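Local coordinates for phenylacetic acid degradation-related protein (PDB 2PIM) that probably hydrolyses acyl-CoA thioesters, as a putative thioesterase of the hotdog-fold superfamily related to phenylacetic acid degradation proteins, at residues G54-D66 and L88-L101. Residues are numbered along the deposited sequence; the frame is centred on the assembly and turned at random. Where two conformers were deposited one is given.
Sequences GQVQGGMLGAMLD and LNLSFLRPAQAGLL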
ATOM      1  N   GLY A  54      16.327  -0.663   6.227  1.00 42.22           N
ATOM      2  CA  GLY A  54      16.235  -2.098   5.960  1.00 40.56           C
ATOM      3  C   GLY A  54      14.950  -2.769   6.416  1.00 38.90           C
ATOM      4  O   GLY A  54      14.836  -4.002   6.399  1.00 39.71           O
ATOM      5  N   GLN A  55      13.969  -1.978   6.823  1.00 34.69           N
ATOM      6  CA  GLN A  55      12.664  -2.531   7.100  1.00 34.98           C
ATOM      7  C   GLN A  55      11.727  -2.374   5.876  1.00 32.12           C
ATOM      8  O   GLN A  55      11.930  -1.527   5.005  1.00 33.14           O
ATOM      9  CB  GLN A  55      12.064  -1.864   8.324  1.00 35.16           C
ATOM     10  CG  GLN A  55      12.956  -1.824   9.558  1.00 36.29           C
ATOM     11  CD  GLN A  55      12.561  -0.658  10.490  1.00 43.50           C
ATOM     12  OE1 GLN A  55      11.544   0.035  10.266  1.00 55.43           O
ATOM     13  NE2 GLN A  55      13.362  -0.439  11.535  1.00 51.46           N
ATOM     14  N   VAL A  56      10.694  -3.191   5.833  1.00 31.03           N
ATOM     15  CA  VAL A  56       9.747  -3.168   4.731  1.00 31.07           C
ATOM     16  C   VAL A  56       8.938  -1.862   4.814  1.00 30.24           C
ATOM     17  O   VAL A  56       8.395  -1.517   5.881  1.00 30.45           O
ATOM     18  CB  VAL A  56       8.781  -4.399   4.778  1.00 29.29           C
ATOM     19  CG1 VAL A  56       7.825  -4.407   3.603  1.00 28.25           C
ATOM     20  CG2 VAL A  56       9.551  -5.694   4.779  1.00 35.75           C
ATOM     21  N   GLN A  57       8.831  -1.159   3.689  1.00 28.15           N
ATOM     22  CA  GLN A  57       7.978   0.034   3.621  1.00 28.38           C
ATOM     23  C   GLN A  57       6.551  -0.341   3.992  1.00 29.99           C
ATOM     24  O   GLN A  57       6.055  -1.395   3.546  1.00 30.92           O
ATOM     25  CB  GLN A  57       7.961   0.614   2.214  1.00 27.54           C
ATOM     26  CG  GLN A  57       7.463   2.061   2.155  1.00 27.38           C
ATOM     27  CD  GLN A  57       6.580   2.326   0.947  1.00 37.99           C
ATOM     28  OE1 GLN A  57       5.797   1.458   0.541  1.00 32.39           O
ATOM     29  NE2 GLN A  57       6.686   3.543   0.375  1.00 31.96           N
ATOM     30  N   GLY A  58       5.907   0.531   4.782  1.00 28.52           N
ATOM     31  CA  GLY A  58       4.546   0.361   5.250  1.00 29.12           C
ATOM     32  C   GLY A  58       3.567   0.166   4.100  1.00 28.97           C
ATOM     33  O   GLY A  58       2.722  -0.705   4.123  1.00 31.60           O
ATOM     34  N   GLY A  59       3.691   0.991   3.079  1.00 29.08           N
ATOM     35  CA  GLY A  59       2.837   0.880   1.932  1.00 29.09           C
ATOM     36  C   GLY A  59       2.894  -0.471   1.264  1.00 28.02           C
ATOM     37  O   GLY A  59       1.878  -0.948   0.815  1.00 30.55           O
HETATM   38  N   MSE A  60       4.083  -1.083   1.197  1.00 29.75           N
HETATM   39  CA  MSE A  60       4.239  -2.406   0.564  1.00 30.61           C
HETATM   40  C   MSE A  60       3.482  -3.451   1.400  1.00 30.92           C
HETATM   41  O   MSE A  60       2.812  -4.299   0.832  1.00 26.44           O
HETATM   42  CB  MSE A  60       5.717  -2.782   0.374  1.00 31.22           C
HETATM   43  CG  MSE A  60       6.425  -1.876  -0.658  1.00 30.88           C
HETATM   44 SE   MSE A  60       5.491  -1.941  -2.384  0.75 27.03          SE
HETATM   45  CE  MSE A  60       5.354  -3.774  -2.637  1.00 28.18           C
ATOM     46  N   LEU A  61       3.552  -3.336   2.731  1.00 29.05           N
ATOM     47  CA  LEU A  61       2.724  -4.166   3.611  1.00 28.87           C
ATOM     48  C   LEU A  61       1.245  -3.956   3.358  1.00 29.48           C
ATOM     49  O   LEU A  61       0.458  -4.903   3.376  1.00 26.56           O
ATOM     50  CB  LEU A  61       2.991  -3.866   5.059  1.00 25.60           C
ATOM     51  CG  LEU A  61       4.434  -4.051   5.564  1.00 31.36           C
ATOM     52  CD1 LEU A  61       4.582  -3.498   6.983  1.00 28.91           C
ATOM     53  CD2 LEU A  61       4.868  -5.472   5.516  1.00 32.45           C
ATOM     54  N   GLY A  62       0.873  -2.698   3.147  1.00 29.12           N
ATOM     55  CA  GLY A  62      -0.489  -2.362   2.771  1.00 26.99           C
ATOM     56  C   GLY A  62      -0.932  -3.026   1.476  1.00 27.38           C
ATOM     57  O   GLY A  62      -2.077  -3.397   1.364  1.00 28.34           O
ATOM     58  N   ALA A  63      -0.038  -3.178   0.499  1.00 28.41           N
ATOM     59  CA  ALA A  63      -0.383  -3.882  -0.744  1.00 28.16           C
ATOM     60  C   ALA A  63      -0.647  -5.360  -0.498  1.00 27.00           C
ATOM     61  O   ALA A  63      -1.477  -5.960  -1.151  1.00 26.30           O
ATOM     62  CB  ALA A  63       0.723  -3.677  -1.814  1.00 29.95           C
HETATM   63  N   MSE A  64       0.035  -5.948   0.476  1.00 27.74           N
HETATM   64  CA  MSE A  64      -0.265  -7.333   0.903  1.00 28.41           C
HETATM   65  C   MSE A  64      -1.625  -7.451   1.633  1.00 29.97           C
HETATM   66  O   MSE A  64      -2.404  -8.387   1.391  1.00 30.46           O
HETATM   67  CB  MSE A  64       0.844  -7.793   1.821  1.00 27.53           C
HETATM   68  CG  MSE A  64       2.142  -7.934   1.112  1.00 31.43           C
HETATM   69 SE   MSE A  64       3.661  -8.140   2.377  0.75 26.05          SE
HETATM   70  CE  MSE A  64       5.156  -7.967   1.125  1.00 28.89           C
ATOM     71  N   LEU A  65      -1.904  -6.475   2.501  1.00 29.28           N
ATOM     72  CA  LEU A  65      -3.191  -6.370   3.186  1.00 27.74           C
ATOM     73  C   LEU A  65      -4.331  -6.144   2.206  1.00 28.05           C
ATOM     74  O   LEU A  65      -5.426  -6.713   2.347  1.00 29.49           O
ATOM     75  CB  LEU A  65      -3.128  -5.283   4.279  1.00 28.68           C
ATOM     76  CG  LEU A  65      -2.283  -5.674   5.533  1.00 23.42           C
ATOM     77  CD1 LEU A  65      -1.828  -4.490   6.350  1.00 31.04           C
ATOM     78  CD2 LEU A  65      -2.992  -6.689   6.425  1.00 26.12           C
ATOM     79  N   ASP A  66      -4.070  -5.339   1.188  1.00 28.59           N
ATOM     80  CA  ASP A  66      -5.028  -5.129   0.130  1.00 29.20           C
ATOM     81  C   ASP A  66      -5.319  -6.440  -0.572  1.00 29.54           C
ATOM     82  O   ASP A  66      -6.490  -6.754  -0.867  1.00 34.62           O
ATOM     83  CB  ASP A  66      -4.516  -4.034  -0.832  1.00 28.52           C
ATOM     84  CG  ASP A  66      -5.561  -3.633  -1.901  1.00 30.65           C
ATOM     85  OD1 ASP A  66      -6.744  -3.484  -1.596  1.00 43.29           O
ATOM     86  OD2 ASP A  66      -5.185  -3.433  -3.058  1.00 38.64           O
ATOM     87  N   LEU A  88      -9.151   1.713   2.404  1.00 24.88           N
ATOM     88  CA  LEU A  88      -8.310   0.765   3.121  1.00 25.41           C
ATOM     89  C   LEU A  88      -7.544   1.550   4.209  1.00 26.76           C
ATOM     90  O   LEU A  88      -6.852   2.481   3.904  1.00 27.28           O
ATOM     91  CB  LEU A  88      -7.316   0.135   2.151  1.00 27.30           C
ATOM     92  CG  LEU A  88      -6.308  -0.925   2.612  1.00 26.56           C
ATOM     93  CD1 LEU A  88      -6.973  -2.139   3.212  1.00 31.17           C
ATOM     94  CD2 LEU A  88      -5.465  -1.335   1.437  1.00 26.74           C
ATOM     95  N   ASN A  89      -7.745   1.210   5.474  1.00 26.76           N
ATOM     96  CA  ASN A  89      -7.082   1.888   6.551  1.00 27.89           C
ATOM     97  C   ASN A  89      -6.040   0.945   7.089  1.00 29.68           C
ATOM     98  O   ASN A  89      -6.368  -0.179   7.464  1.00 30.87           O
ATOM     99  CB  ASN A  89      -8.065   2.303   7.666  1.00 25.88           C
ATOM    100  CG  ASN A  89      -7.368   3.089   8.791  1.00 28.85           C
ATOM    101  OD1 ASN A  89      -6.962   2.511   9.783  1.00 28.62           O
ATOM    102  ND2 ASN A  89      -7.214   4.393   8.615  1.00 22.63           N
ATOM    103  N   LEU A  90      -4.801   1.414   7.143  1.00 27.62           N
ATOM    104  CA  LEU A  90      -3.649   0.601   7.497  1.00 28.08           C
ATOM    105  C   LEU A  90      -3.046   1.114   8.782  1.00 28.29           C
ATOM    106  O   LEU A  90      -2.885   2.295   8.929  1.00 24.12           O
ATOM    107  CB  LEU A  90      -2.563   0.734   6.425  1.00 28.51           C
ATOM    108  CG  LEU A  90      -2.997   0.329   5.029  1.00 27.91           C
ATOM    109  CD1 LEU A  90      -1.876   0.697   4.041  1.00 29.80           C
ATOM    110  CD2 LEU A  90      -3.380  -1.144   4.933  1.00 29.83           C
ATOM    111  N   SER A  91      -2.741   0.200   9.700  1.00 29.73           N
ATOM    112  CA  SER A  91      -2.103   0.507  10.948  1.00 28.77           C
ATOM    113  C   SER A  91      -0.841  -0.314  10.940  1.00 29.98           C
ATOM    114  O   SER A  91      -0.871  -1.536  10.662  1.00 30.01           O
ATOM    115  CB  SER A  91      -2.982   0.122  12.165  1.00 28.37           C
ATOM    116  OG  SER A  91      -4.223   0.802  12.163  1.00 35.98           O
ATOM    117  N   PHE A  92       0.249   0.365  11.278  1.00 25.00           N
ATOM    118  CA  PHE A  92       1.583  -0.183  11.270  1.00 28.55           C
ATOM    119  C   PHE A  92       2.033  -0.285  12.708  1.00 27.33           C
ATOM    120  O   PHE A  92       2.149   0.719  13.377  1.00 23.12           O
ATOM    121  CB  PHE A  92       2.541   0.739  10.489  1.00 28.97           C
ATOM    122  CG  PHE A  92       2.085   1.008   9.085  1.00 28.81           C
ATOM    123  CD1 PHE A  92       1.964  -0.034   8.187  1.00 28.87           C
ATOM    124  CD2 PHE A  92       1.742   2.290   8.672  1.00 34.88           C
ATOM    125  CE1 PHE A  92       1.502   0.179   6.908  1.00 31.66           C
ATOM    126  CE2 PHE A  92       1.297   2.514   7.364  1.00 34.35           C
ATOM    127  CZ  PHE A  92       1.166   1.449   6.492  1.00 29.79           C
ATOM    128  N   LEU A  93       2.300  -1.509  13.138  1.00 27.05           N
ATOM    129  CA  LEU A  93       2.357  -1.874  14.519  1.00 29.57           C
ATOM    130  C   LEU A  93       3.789  -2.149  14.906  1.00 29.75           C
ATOM    131  O   LEU A  93       4.254  -1.671  15.944  1.00 31.80           O
ATOM    132  CB  LEU A  93       1.511  -3.134  14.700  1.00 30.05           C
ATOM    133  CG  LEU A  93       0.053  -3.025  15.203  1.00 35.86           C
ATOM    134  CD1 LEU A  93      -0.746  -1.960  14.568  1.00 39.27           C
ATOM    135  CD2 LEU A  93      -0.649  -4.356  15.046  1.00 35.28           C
ATOM    136  N   ARG A  94       4.460  -2.966  14.080  1.00 28.19           N
ATOM    137  CA  ARG A  94       5.848  -3.380  14.274  1.00 30.96           C
ATOM    138  C   ARG A  94       6.575  -3.454  12.949  1.00 30.73           C
ATOM    139  O   ARG A  94       5.960  -3.754  11.928  1.00 32.93           O
ATOM    140  CB  ARG A  94       5.932  -4.779  14.893  1.00 28.97           C
ATOM    141  CG  ARG A  94       5.188  -4.928  16.166  1.00 31.95           C
ATOM    142  CD  ARG A  94       5.247  -6.345  16.695  1.00 36.22           C
ATOM    143  NE  ARG A  94       4.736  -6.364  18.067  1.00 38.76           N
ATOM    144  CZ  ARG A  94       3.450  -6.424  18.407  1.00 41.48           C
ATOM    145  NH1 ARG A  94       2.492  -6.501  17.485  1.00 37.35           N
ATOM    146  NH2 ARG A  94       3.113  -6.418  19.692  1.00 48.55           N
ATOM    147  N   PRO A  95       7.892  -3.234  12.974  1.00 34.17           N
ATOM    148  CA  PRO A  95       8.688  -3.312  11.751  1.00 34.74           C
ATOM    149  C   PRO A  95       8.813  -4.742  11.212  1.00 33.84           C
ATOM    150  O   PRO A  95       8.865  -5.708  11.977  1.00 33.83           O
ATOM    151  CB  PRO A  95      10.052  -2.741  12.187  1.00 35.90           C
ATOM    152  CG  PRO A  95      10.119  -3.010  13.622  1.00 37.37           C
ATOM    153  CD  PRO A  95       8.730  -2.910  14.153  1.00 31.33           C
ATOM    154  N   ALA A  96       8.779  -4.858   9.887  1.00 33.50           N
ATOM    155  CA  ALA A  96       8.958  -6.122   9.199  1.00 33.18           C
ATOM    156  C   ALA A  96      10.322  -6.114   8.518  1.00 32.67           C
ATOM    157  O   ALA A  96      10.885  -5.055   8.214  1.00 32.93           O
ATOM    158  CB  ALA A  96       7.863  -6.335   8.180  1.00 33.51           C
ATOM    159  N   GLN A  97      10.845  -7.305   8.278  0.50 32.92           N
ATOM    160  CA  GLN A  97      12.107  -7.470   7.593  0.50 32.52           C
ATOM    161  C   GLN A  97      11.812  -8.198   6.292  0.50 31.06           C
ATOM    162  O   GLN A  97      10.724  -8.762   6.116  0.50 31.05           O
ATOM    163  CB  GLN A  97      13.072  -8.278   8.467  0.50 33.71           C
ATOM    164  CG  GLN A  97      12.967  -8.022   9.984  0.50 38.02           C
ATOM    165  CD  GLN A  97      13.255  -6.576  10.385  0.50 43.31           C
ATOM    166  OE1 GLN A  97      13.941  -5.847   9.671  0.50 47.15           O
ATOM    167  NE2 GLN A  97      12.730  -6.162  11.541  0.50 41.56           N
ATOM    168  N   ALA A  98      12.773  -8.188   5.380  1.00 29.94           N
ATOM    169  CA  ALA A  98      12.680  -9.005   4.169  1.00 29.86           C
ATOM    170  C   ALA A  98      12.469 -10.465   4.552  1.00 28.76           C
ATOM    171  O   ALA A  98      13.070 -10.966   5.517  1.00 30.37           O
ATOM    172  CB  ALA A  98      13.931  -8.881   3.327  1.00 28.88           C
ATOM    173  N   GLY A  99      11.643 -11.154   3.772  1.00 27.56           N
ATOM    174  CA  GLY A  99      11.336 -12.552   4.030  1.00 26.71           C
ATOM    175  C   GLY A  99       9.841 -12.792   3.952  1.00 26.71           C
ATOM    176  O   GLY A  99       9.090 -11.938   3.481  1.00 29.25           O
ATOM    177  N   LEU A 100       9.423 -13.971   4.388  1.00 26.83           N
ATOM    178  CA  LEU A 100       8.022 -14.372   4.391  1.00 27.43           C
ATOM    179  C   LEU A 100       7.180 -13.595   5.418  1.00 26.33           C
ATOM    180  O   LEU A 100       7.654 -13.252   6.493  1.00 28.22           O
ATOM    181  CB  LEU A 100       7.903 -15.853   4.714  1.00 28.21           C
ATOM    182  CG  LEU A 100       7.866 -16.897   3.612  1.00 32.31           C
ATOM    183  CD1 LEU A 100       8.052 -18.263   4.262  1.00 30.69           C
ATOM    184  CD2 LEU A 100       6.550 -16.820   2.865  1.00 32.18           C
ATOM    185  N   LEU A 101       5.923 -13.352   5.057  1.00 25.74           N
ATOM    186  CA  LEU A 101       4.882 -12.869   5.967  1.00 27.08           C
ATOM    187  C   LEU A 101       3.645 -13.679   5.703  1.00 27.28           C
ATOM    188  O   LEU A 101       3.493 -14.270   4.645  1.00 29.71           O
ATOM    189  CB  LEU A 101       4.540 -11.375   5.764  1.00 26.91           C
ATOM    190  CG  LEU A 101       5.688 -10.355   5.964  1.00 26.52           C
ATOM    191  CD1 LEU A 101       6.422 -10.021   4.679  1.00 29.21           C
ATOM    192  CD2 LEU A 101       5.170  -9.102   6.585  1.00 29.44           C
TER
HETATM  193  O   HOH W   1      15.197  -6.815   5.726  1.00 30.86           O
HETATM  194  O   HOH W   2       8.289  -2.341   8.537  1.00 23.53           O
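Phe92 packs its ring against the first turn of helix 58-66, oblique to the backbone of Gly58, with CE1 3.2 Å from Gly58 O. Its CG stands anti to the carbonyl carbon (chi1 -56°), which carries the ring from the strand end to the helix. Lacking side chains, Gly58 and Gly62 let Phe92 and Leu90 close in on the helix backbone: Leu90 CD1 lies 3.6 Å from Gly62 CA, while its CD2 slides past Leu65 CD1, the side chains running in opposite directions. One turn on, Leu88 CD2 lies against Asp66 CB at 3.7 Å; Asp66 OD2 accepts a hydrogen bond from Gly59 N of the second subunit. Leu101, on strand 99-107, crosses Leu61 and Met64 at about right angles, its CD2 3.8 Å from Leu61 CD2. Before the helix, Val56 N donates to Ala96 O (3.0 Å, 162° at the hydrogen), and a water donates to Val56 O and accepts from Ala96 N. Alongside, Gln55 runs the same way as Pro95, its CD 3.7 Å from Pro95 CB. The axes of helix 58-66 and strand 88-92 approach to 9.2 Å at 128°. An antiparallel sheet packed round helix 58-75 and continuing into the second subunit is characteristic of the hotdog fold, this protein's family.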